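Local coordinates for protein endonuclease IV (Thermus thermophilus, PDB 3AAM) that cleaves the DNA backbone at apurinic or apyrimidinic sites during base excision repair, as a zinc-dependent endonuclease with an additional 3'-5' exonuclease activity, at residues Val202-Asp207 and Val244-Thr249; Tyr4-Ser9 and Leu26-Phe31. One frame throughout, in Å; residues are numbered along the deposited sequence.

Interaction 1 of 2, residues Val202-Asp207 and Val244-Thr249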
ATOM      1  N   VAL A 202      -6.530  -2.991  -1.937  1.00  7.95           N
ATOM      2  CA  VAL A 202      -5.877  -1.701  -2.066  1.00  7.79           C
ATOM      3  C   VAL A 202      -4.964  -1.647  -3.276  1.00  7.70           C
ATOM      4  O   VAL A 202      -4.262  -2.611  -3.588  1.00  7.82           O
ATOM      5  CB  VAL A 202      -5.034  -1.379  -0.807  1.00  6.87           C
ATOM      6  CG1 VAL A 202      -4.371  -0.020  -0.958  1.00  8.77           C
ATOM      7  CG2 VAL A 202      -5.910  -1.419   0.437  1.00  6.96           C
ATOM      8  N   VAL A 203      -4.983  -0.506  -3.953  1.00  6.86           N
ATOM      9  CA  VAL A 203      -4.145  -0.292  -5.118  1.00  6.67           C
ATOM     10  C   VAL A 203      -3.261   0.930  -4.888  1.00  7.06           C
ATOM     11  O   VAL A 203      -3.756   1.991  -4.496  1.00  6.51           O
ATOM     12  CB  VAL A 203      -4.991  -0.019  -6.391  1.00  4.48           C
ATOM     13  CG1 VAL A 203      -4.066   0.328  -7.560  1.00  7.15           C
ATOM     14  CG2 VAL A 203      -5.856  -1.228  -6.729  1.00  6.82           C
ATOM     15  N   HIS A 204      -1.955   0.773  -5.081  1.00  6.23           N
ATOM     16  CA  HIS A 204      -1.049   1.916  -4.981  1.00  5.62           C
ATOM     17  C   HIS A 204      -0.984   2.366  -6.438  1.00  5.54           C
ATOM     18  O   HIS A 204      -0.242   1.800  -7.248  1.00  6.08           O
ATOM     19  CB  HIS A 204       0.339   1.499  -4.479  1.00  5.14           C
ATOM     20  CG  HIS A 204       0.411   1.278  -2.999  1.00  6.42           C
ATOM     21  ND1 HIS A 204      -0.444   1.890  -2.105  1.00  9.25           N
ATOM     22  CD2 HIS A 204       1.271   0.543  -2.252  1.00  4.88           C
ATOM     23  CE1 HIS A 204      -0.114   1.540  -0.873  1.00  7.37           C
ATOM     24  NE2 HIS A 204       0.924   0.724  -0.935  1.00 10.47           N
ATOM     25  N   LEU A 205      -1.800   3.367  -6.762  1.00  4.88           N
ATOM     26  CA  LEU A 205      -1.931   3.891  -8.115  1.00  5.85           C
ATOM     27  C   LEU A 205      -0.841   4.890  -8.475  1.00  6.60           C
ATOM     28  O   LEU A 205      -1.111   6.049  -8.786  1.00  8.09           O
ATOM     29  CB  LEU A 205      -3.314   4.533  -8.277  1.00  7.76           C
ATOM     30  CG  LEU A 205      -3.844   4.712  -9.702  1.00  6.41           C
ATOM     31  CD1 LEU A 205      -4.186   3.349 -10.304  1.00  7.92           C
ATOM     32  CD2 LEU A 205      -5.079   5.596  -9.673  1.00  6.73           C
ATOM     33  N   ASN A 206       0.396   4.419  -8.427  1.00  5.52           N
ATOM     34  CA  ASN A 206       1.558   5.236  -8.743  1.00  5.71           C
ATOM     35  C   ASN A 206       1.876   5.247 -10.233  1.00  6.72           C
ATOM     36  O   ASN A 206       1.797   4.211 -10.890  1.00  7.15           O
ATOM     37  CB  ASN A 206       2.784   4.689  -8.003  1.00  4.54           C
ATOM     38  CG  ASN A 206       2.648   4.783  -6.501  1.00  6.04           C
ATOM     39  OD1 ASN A 206       2.909   3.820  -5.775  1.00  8.12           O
ATOM     40  ND2 ASN A 206       2.246   5.945  -6.025  1.00  6.13           N
ATOM     41  N   ASP A 207       2.221   6.411 -10.775  1.00  7.24           N
ATOM     42  CA  ASP A 207       2.619   6.435 -12.171  1.00  6.75           C
ATOM     43  C   ASP A 207       4.104   6.089 -12.079  1.00  8.27           C
ATOM     44  O   ASP A 207       4.652   6.000 -10.979  1.00  7.68           O
ATOM     45  CB  ASP A 207       2.417   7.803 -12.822  1.00  7.39           C
ATOM     46  CG  ASP A 207       2.381   7.716 -14.345  1.00 10.11           C
ATOM     47  OD1 ASP A 207       3.055   6.821 -14.906  1.00 10.08           O
ATOM     48  OD2 ASP A 207       1.692   8.542 -14.986  1.00 10.25           O
ATOM     49  N   VAL A 244      -9.822   0.630  -2.653  1.00  8.77           N
ATOM     50  CA  VAL A 244      -9.121   1.793  -2.128  1.00  8.73           C
ATOM     51  C   VAL A 244      -7.874   2.079  -2.958  1.00  7.53           C
ATOM     52  O   VAL A 244      -7.053   1.193  -3.171  1.00  8.78           O
ATOM     53  CB  VAL A 244      -8.706   1.545  -0.667  1.00 10.11           C
ATOM     54  CG1 VAL A 244      -7.821   2.680  -0.167  1.00 12.73           C
ATOM     55  CG2 VAL A 244      -9.950   1.413   0.198  1.00 11.91           C
ATOM     56  N   PHE A 245      -7.738   3.319  -3.416  1.00  6.92           N
ATOM     57  CA  PHE A 245      -6.598   3.724  -4.227  1.00  6.30           C
ATOM     58  C   PHE A 245      -5.764   4.761  -3.488  1.00  7.14           C
ATOM     59  O   PHE A 245      -6.279   5.796  -3.065  1.00  7.99           O
ATOM     60  CB  PHE A 245      -7.083   4.303  -5.557  1.00  6.01           C
ATOM     61  CG  PHE A 245      -7.724   3.287  -6.465  1.00  5.99           C
ATOM     62  CD1 PHE A 245      -6.998   2.688  -7.482  1.00  7.99           C
ATOM     63  CD2 PHE A 245      -9.053   2.918  -6.283  1.00  6.10           C
ATOM     64  CE1 PHE A 245      -7.579   1.735  -8.316  1.00  6.00           C
ATOM     65  CE2 PHE A 245      -9.647   1.964  -7.110  1.00  9.16           C
ATOM     66  CZ  PHE A 245      -8.907   1.371  -8.129  1.00  7.88           C
ATOM     67  N   ILE A 246      -4.476   4.471  -3.326  1.00  4.68           N
ATOM     68  CA  ILE A 246      -3.554   5.372  -2.640  1.00  4.81           C
ATOM     69  C   ILE A 246      -2.384   5.750  -3.542  1.00  5.30           C
ATOM     70  O   ILE A 246      -1.717   4.879  -4.108  1.00  6.55           O
ATOM     71  CB  ILE A 246      -2.980   4.712  -1.350  1.00  6.33           C
ATOM     72  CG1 ILE A 246      -4.103   4.429  -0.350  1.00  6.90           C
ATOM     73  CG2 ILE A 246      -1.928   5.612  -0.718  1.00  7.14           C
ATOM     74  CD1 ILE A 246      -4.821   5.681   0.154  1.00  8.47           C
ATOM     75  N   LEU A 247      -2.139   7.048  -3.678  1.00  5.56           N
ATOM     76  CA  LEU A 247      -1.027   7.551  -4.478  1.00  6.00           C
ATOM     77  C   LEU A 247       0.108   7.799  -3.489  1.00  6.26           C
ATOM     78  O   LEU A 247      -0.128   8.307  -2.391  1.00  7.76           O
ATOM     79  CB  LEU A 247      -1.413   8.861  -5.175  1.00  6.90           C
ATOM     80  CG  LEU A 247      -0.322   9.507  -6.031  1.00  5.64           C
ATOM     81  CD1 LEU A 247       0.073   8.588  -7.186  1.00  7.24           C
ATOM     82  CD2 LEU A 247      -0.833  10.837  -6.567  1.00  9.21           C
ATOM     83  N   GLU A 248       1.326   7.419  -3.869  1.00  7.30           N
ATOM     84  CA  GLU A 248       2.494   7.583  -3.003  1.00  6.95           C
ATOM     85  C   GLU A 248       3.550   8.427  -3.710  1.00  6.96           C
ATOM     86  O   GLU A 248       4.505   7.898  -4.271  1.00  6.99           O
ATOM     87  CB  GLU A 248       3.083   6.214  -2.658  1.00  8.80           C
ATOM     88  CG  GLU A 248       2.086   5.212  -2.087  1.00  8.09           C
ATOM     89  CD  GLU A 248       2.723   3.860  -1.829  1.00  8.95           C
ATOM     90  OE1 GLU A 248       3.397   3.338  -2.746  1.00  9.23           O
ATOM     91  OE2 GLU A 248       2.548   3.318  -0.721  1.00  9.45           O
ATOM     92  N   THR A 249       3.368   9.742  -3.687  1.00  5.96           N
ATOM     93  CA  THR A 249       4.299  10.651  -4.341  1.00  5.60           C
ATOM     94  C   THR A 249       4.543  11.867  -3.452  1.00  6.46           C
ATOM     95  O   THR A 249       3.887  12.030  -2.431  1.00  6.55           O
ATOM     96  CB  THR A 249       3.737  11.103  -5.695  1.00  6.57           C
ATOM     97  OG1 THR A 249       2.463  11.726  -5.489  1.00  9.50           O
ATOM     98  CG2 THR A 249       3.575   9.912  -6.623  1.00  7.94           C
TER
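The carboxylate of Glu248 is stacked over one face of the His204 ring, the two planes 28° apart, with OE2 of Glu248 lying 3.0 Å above the ring plane and offset toward its rim. Beyond CG the Glu248 chain is extended (chi2 177°), which carries the carboxylate across to the imidazole; OE2 is also hydrogen-bonded to Gln32. The Asn206 amide meets the same carboxylate obliquely, their planes 20° apart. Val203 and Phe245 emerge on the other face of the sheet, side by side and pointing the same way, with CB of Val203 3.5 Å from CD1 of Phe245. Leu205 slants past that ring, its CD1 4.0 Å from CD1 of Phe245.

Val202-His204 and Val244-Leu247 run as neighbouring parallel strands of the TIM barrel, their axes 4.7 Å apart at closest approach. Val203 grips its neighbour twice, its N donating to Val244 O at 2.8 Å and its O accepting from Ile246 N at 2.8 Å. A weak bond joins Leu205 N to Ile246 O at the inverse gamma turn centred on Leu205. Beyond the paired residues, the Asn206 side chain approaches that of His219, a manganese ligand, and the Glu248 side chain lies about 5 Å from the manganese ion.

Interaction 2 of 2, residues Tyr4-Ser9 and Leu26-Phe31; sequences YGFHLS and LGLTAF
The hydroxyl of Thr29 accepts the shortest polar bond between the two segments, from Tyr4 N to Thr29 OG1 at 2.9 Å, nearly straight at 164°. With chi1 at 51°, OG1 sits between the threonine's own backbone N and carbonyl carbon, on the side where the Tyr4 amide meets it. The return bond runs from Thr29 N to Tyr4 O at 3.0 Å, so the tyrosine uses both its backbone N and O on this one residue. Its ring passes obliquely across Thr29 toward the backbone of Gly27, and its hydroxyl is hydrogen-bonded to Arg264 of helix 253-267.

Farther along, Gly5 fits directly against the loop: its CA makes a CA-H...O contact with Ala30 O at 3.1 Å, so strand and loop backbones lie directly against each other here. Leu28 fills the middle of the interface with its two methyl branches divided between neighbours. The Leu28 and Phe6 side chains cross at about a right angle, with Leu28 CD2 4.0 Å from CD2 of Phe6, while Leu28 CD1 meets CD2 of Leu8 tip to tip. The Leu26 CD1 methyl comes to the edge of the Phe6 ring, near its plane. The other branch of Leu8 crosses Phe31 at about a right angle, with Leu8 CD1 3.7 Å from Phe31 CB. Phe6 N is buried beside Leu28 CD1, with no partner in the model.

Leu260 of helix 253-267 touches Tyr4, Phe6 and Leu28, extending the apolar cluster beyond the two segments. Gly27, with positive phi, is the C-prime residue of a Schellman motif ending helix 15-26, and the chain then passes through Leu28-Ala30 into strand 31-34, the sequence of a beta-alpha-beta crossover in a TIM barrel.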
ATOM      1  N   TYR A   4     -10.151   7.307  -2.850  1.00  6.63           N
ATOM      2  CA  TYR A   4      -8.804   7.742  -3.190  1.00  7.74           C
ATOM      3  C   TYR A   4      -8.157   8.567  -2.086  1.00  7.46           C
ATOM      4  O   TYR A   4      -8.832   9.255  -1.319  1.00  6.80           O
ATOM      5  CB  TYR A   4      -8.852   8.566  -4.483  1.00  8.41           C
ATOM      6  CG  TYR A   4      -9.669   9.829  -4.342  1.00  7.83           C
ATOM      7  CD1 TYR A   4      -9.070  11.032  -3.969  1.00  7.92           C
ATOM      8  CD2 TYR A   4     -11.054   9.805  -4.505  1.00  9.05           C
ATOM      9  CE1 TYR A   4      -9.832  12.180  -3.756  1.00  8.69           C
ATOM     10  CE2 TYR A   4     -11.826  10.947  -4.296  1.00  8.93           C
ATOM     11  CZ  TYR A   4     -11.206  12.130  -3.920  1.00  9.56           C
ATOM     12  OH  TYR A   4     -11.969  13.256  -3.694  1.00  8.14           O
ATOM     13  N   GLY A   5      -6.834   8.507  -2.023  1.00  7.42           N
ATOM     14  CA  GLY A   5      -6.128   9.261  -1.008  1.00  7.57           C
ATOM     15  C   GLY A   5      -4.631   9.281  -1.211  1.00  7.60           C
ATOM     16  O   GLY A   5      -4.108   8.752  -2.198  1.00  7.69           O
ATOM     17  N   PHE A   6      -3.945   9.898  -0.254  1.00  7.18           N
ATOM     18  CA  PHE A   6      -2.492  10.028  -0.276  1.00  6.23           C
ATOM     19  C   PHE A   6      -1.917   9.408   0.982  1.00  5.67           C
ATOM     20  O   PHE A   6      -2.643   8.947   1.865  1.00  6.51           O
ATOM     21  CB  PHE A   6      -2.058  11.497  -0.240  1.00  6.53           C
ATOM     22  CG  PHE A   6      -2.614  12.348  -1.337  1.00  7.04           C
ATOM     23  CD1 PHE A   6      -2.589  11.921  -2.659  1.00  8.53           C
ATOM     24  CD2 PHE A   6      -3.101  13.622  -1.050  1.00  8.72           C
ATOM     25  CE1 PHE A   6      -3.034  12.752  -3.683  1.00  9.07           C
ATOM     26  CE2 PHE A   6      -3.548  14.461  -2.064  1.00  7.59           C
ATOM     27  CZ  PHE A   6      -3.514  14.030  -3.380  1.00  6.73           C
ATOM     28  N   HIS A   7      -0.592   9.424   1.053  1.00  7.25           N
ATOM     29  CA  HIS A   7       0.101   8.963   2.237  1.00  8.16           C
ATOM     30  C   HIS A   7       0.291  10.247   3.034  1.00  8.15           C
ATOM     31  O   HIS A   7       0.903  11.207   2.548  1.00  9.52           O
ATOM     32  CB  HIS A   7       1.456   8.353   1.891  1.00  7.71           C
ATOM     33  CG  HIS A   7       2.122   7.713   3.065  1.00  8.79           C
ATOM     34  ND1 HIS A   7       2.617   8.441   4.126  1.00 11.55           N
ATOM     35  CD2 HIS A   7       2.316   6.411   3.379  1.00  7.78           C
ATOM     36  CE1 HIS A   7       3.088   7.614   5.040  1.00  8.67           C
ATOM     37  NE2 HIS A   7       2.918   6.376   4.613  1.00 10.96           N
ATOM     38  N   LEU A   8      -0.257  10.266   4.245  1.00  7.75           N
ATOM     39  CA  LEU A   8      -0.200  11.436   5.115  1.00  7.18           C
ATOM     40  C   LEU A   8       0.795  11.271   6.256  1.00  8.43           C
ATOM     41  O   LEU A   8       1.062  10.155   6.705  1.00  9.17           O
ATOM     42  CB  LEU A   8      -1.594  11.708   5.690  1.00  6.61           C
ATOM     43  CG  LEU A   8      -2.741  11.772   4.675  1.00  7.71           C
ATOM     44  CD1 LEU A   8      -4.069  11.899   5.413  1.00  8.80           C
ATOM     45  CD2 LEU A   8      -2.529  12.943   3.727  1.00  9.88           C
ATOM     46  N   SER A   9       1.315  12.398   6.734  1.00  8.22           N
ATOM     47  CA  SER A   9       2.286  12.406   7.821  1.00  9.63           C
ATOM     48  C   SER A   9       1.651  12.232   9.193  1.00 11.10           C
ATOM     49  O   SER A   9       0.505  12.622   9.415  1.00 12.29           O
ATOM     50  CB  SER A   9       3.073  13.719   7.801  1.00  9.71           C
ATOM     51  OG  SER A   9       3.918  13.813   8.932  1.00 11.37           O
ATOM     52  N   LEU A  26      -8.493  17.818   3.237  1.00  9.64           N
ATOM     53  CA  LEU A  26      -8.200  17.701   1.812  1.00  9.34           C
ATOM     54  C   LEU A  26      -9.378  17.143   1.024  1.00  9.16           C
ATOM     55  O   LEU A  26      -9.443  17.301  -0.193  1.00 10.15           O
ATOM     56  CB  LEU A  26      -6.990  16.792   1.596  1.00 10.06           C
ATOM     57  CG  LEU A  26      -5.620  17.333   1.998  1.00  9.77           C
ATOM     58  CD1 LEU A  26      -4.577  16.228   1.869  1.00 12.39           C
ATOM     59  CD2 LEU A  26      -5.271  18.521   1.106  1.00 13.10           C
ATOM     60  N   GLY A  27     -10.300  16.485   1.718  1.00  9.10           N
ATOM     61  CA  GLY A  27     -11.443  15.902   1.043  1.00  8.64           C
ATOM     62  C   GLY A  27     -11.134  14.522   0.485  1.00  7.80           C
ATOM     63  O   GLY A  27     -11.747  14.091  -0.490  1.00  7.97           O
ATOM     64  N   LEU A  28     -10.178  13.829   1.092  1.00  7.55           N
ATOM     65  CA  LEU A  28      -9.818  12.484   0.641  1.00  6.89           C
ATOM     66  C   LEU A  28     -10.892  11.496   1.083  1.00  8.07           C
ATOM     67  O   LEU A  28     -11.646  11.770   2.015  1.00 10.05           O
ATOM     68  CB  LEU A  28      -8.488  12.040   1.260  1.00  6.62           C
ATOM     69  CG  LEU A  28      -7.272  12.948   1.122  1.00  6.80           C
ATOM     70  CD1 LEU A  28      -6.065  12.257   1.734  1.00  8.27           C
ATOM     71  CD2 LEU A  28      -7.015  13.258  -0.342  1.00  6.14           C
ATOM     72  N   THR A  29     -10.968  10.348   0.414  1.00  7.78           N
ATOM     73  CA  THR A  29     -11.946   9.343   0.809  1.00  7.66           C
ATOM     74  C   THR A  29     -11.261   8.064   1.283  1.00  8.28           C
ATOM     75  O   THR A  29     -11.894   7.021   1.456  1.00  9.06           O
ATOM     76  CB  THR A  29     -12.963   9.045  -0.318  1.00  9.77           C
ATOM     77  OG1 THR A  29     -12.282   8.761  -1.543  1.00 10.54           O
ATOM     78  CG2 THR A  29     -13.878  10.254  -0.524  1.00  8.18           C
ATOM     79  N   ALA A  30      -9.959   8.181   1.519  1.00  7.03           N
ATOM     80  CA  ALA A  30      -9.125   7.095   2.018  1.00  5.43           C
ATOM     81  C   ALA A  30      -7.757   7.695   2.295  1.00  5.05           C
ATOM     82  O   ALA A  30      -7.422   8.745   1.749  1.00  6.24           O
ATOM     83  CB  ALA A  30      -9.011   5.986   0.976  1.00  6.79           C
ATOM     84  N   PHE A  31      -6.974   7.052   3.156  1.00  5.12           N
ATOM     85  CA  PHE A  31      -5.633   7.552   3.436  1.00  5.10           C
ATOM     86  C   PHE A  31      -4.697   6.471   3.954  1.00  6.26           C
ATOM     87  O   PHE A  31      -5.127   5.385   4.350  1.00  7.73           O
ATOM     88  CB  PHE A  31      -5.675   8.755   4.402  1.00  6.52           C
ATOM     89  CG  PHE A  31      -6.039   8.407   5.818  1.00  6.51           C
ATOM     90  CD1 PHE A  31      -5.052   8.106   6.756  1.00  7.94           C
ATOM     91  CD2 PHE A  31      -7.368   8.398   6.223  1.00  8.12           C
ATOM     92  CE1 PHE A  31      -5.390   7.802   8.081  1.00  8.42           C
ATOM     93  CE2 PHE A  31      -7.712   8.096   7.539  1.00  7.19           C
ATOM     94  CZ  PHE A  31      -6.724   7.797   8.468  1.00  8.77           C
TER

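Overall arrangement
From the N terminus, strand 3-6 leads into helix 15-26, and interaction 2 closes this first excursion, setting the chain after the helix against the strand before it. Five further strands of the sheet and most of the helices follow before strand 202-208, where the later excursion begins that interaction 1 closes, through helix 230-235 to strand 244-247. The two contacts are therefore in series and neither nested nor crossed. They nevertheless meet in space, their centres 10 Å apart: strand 244-247 borders strand 3-6, with probable backbone hydrogen bonds between Gly5 and both Phe245 and Leu247, and Val244 packs on Ala30. The strand pairing joins the last strand of the barrel to the first.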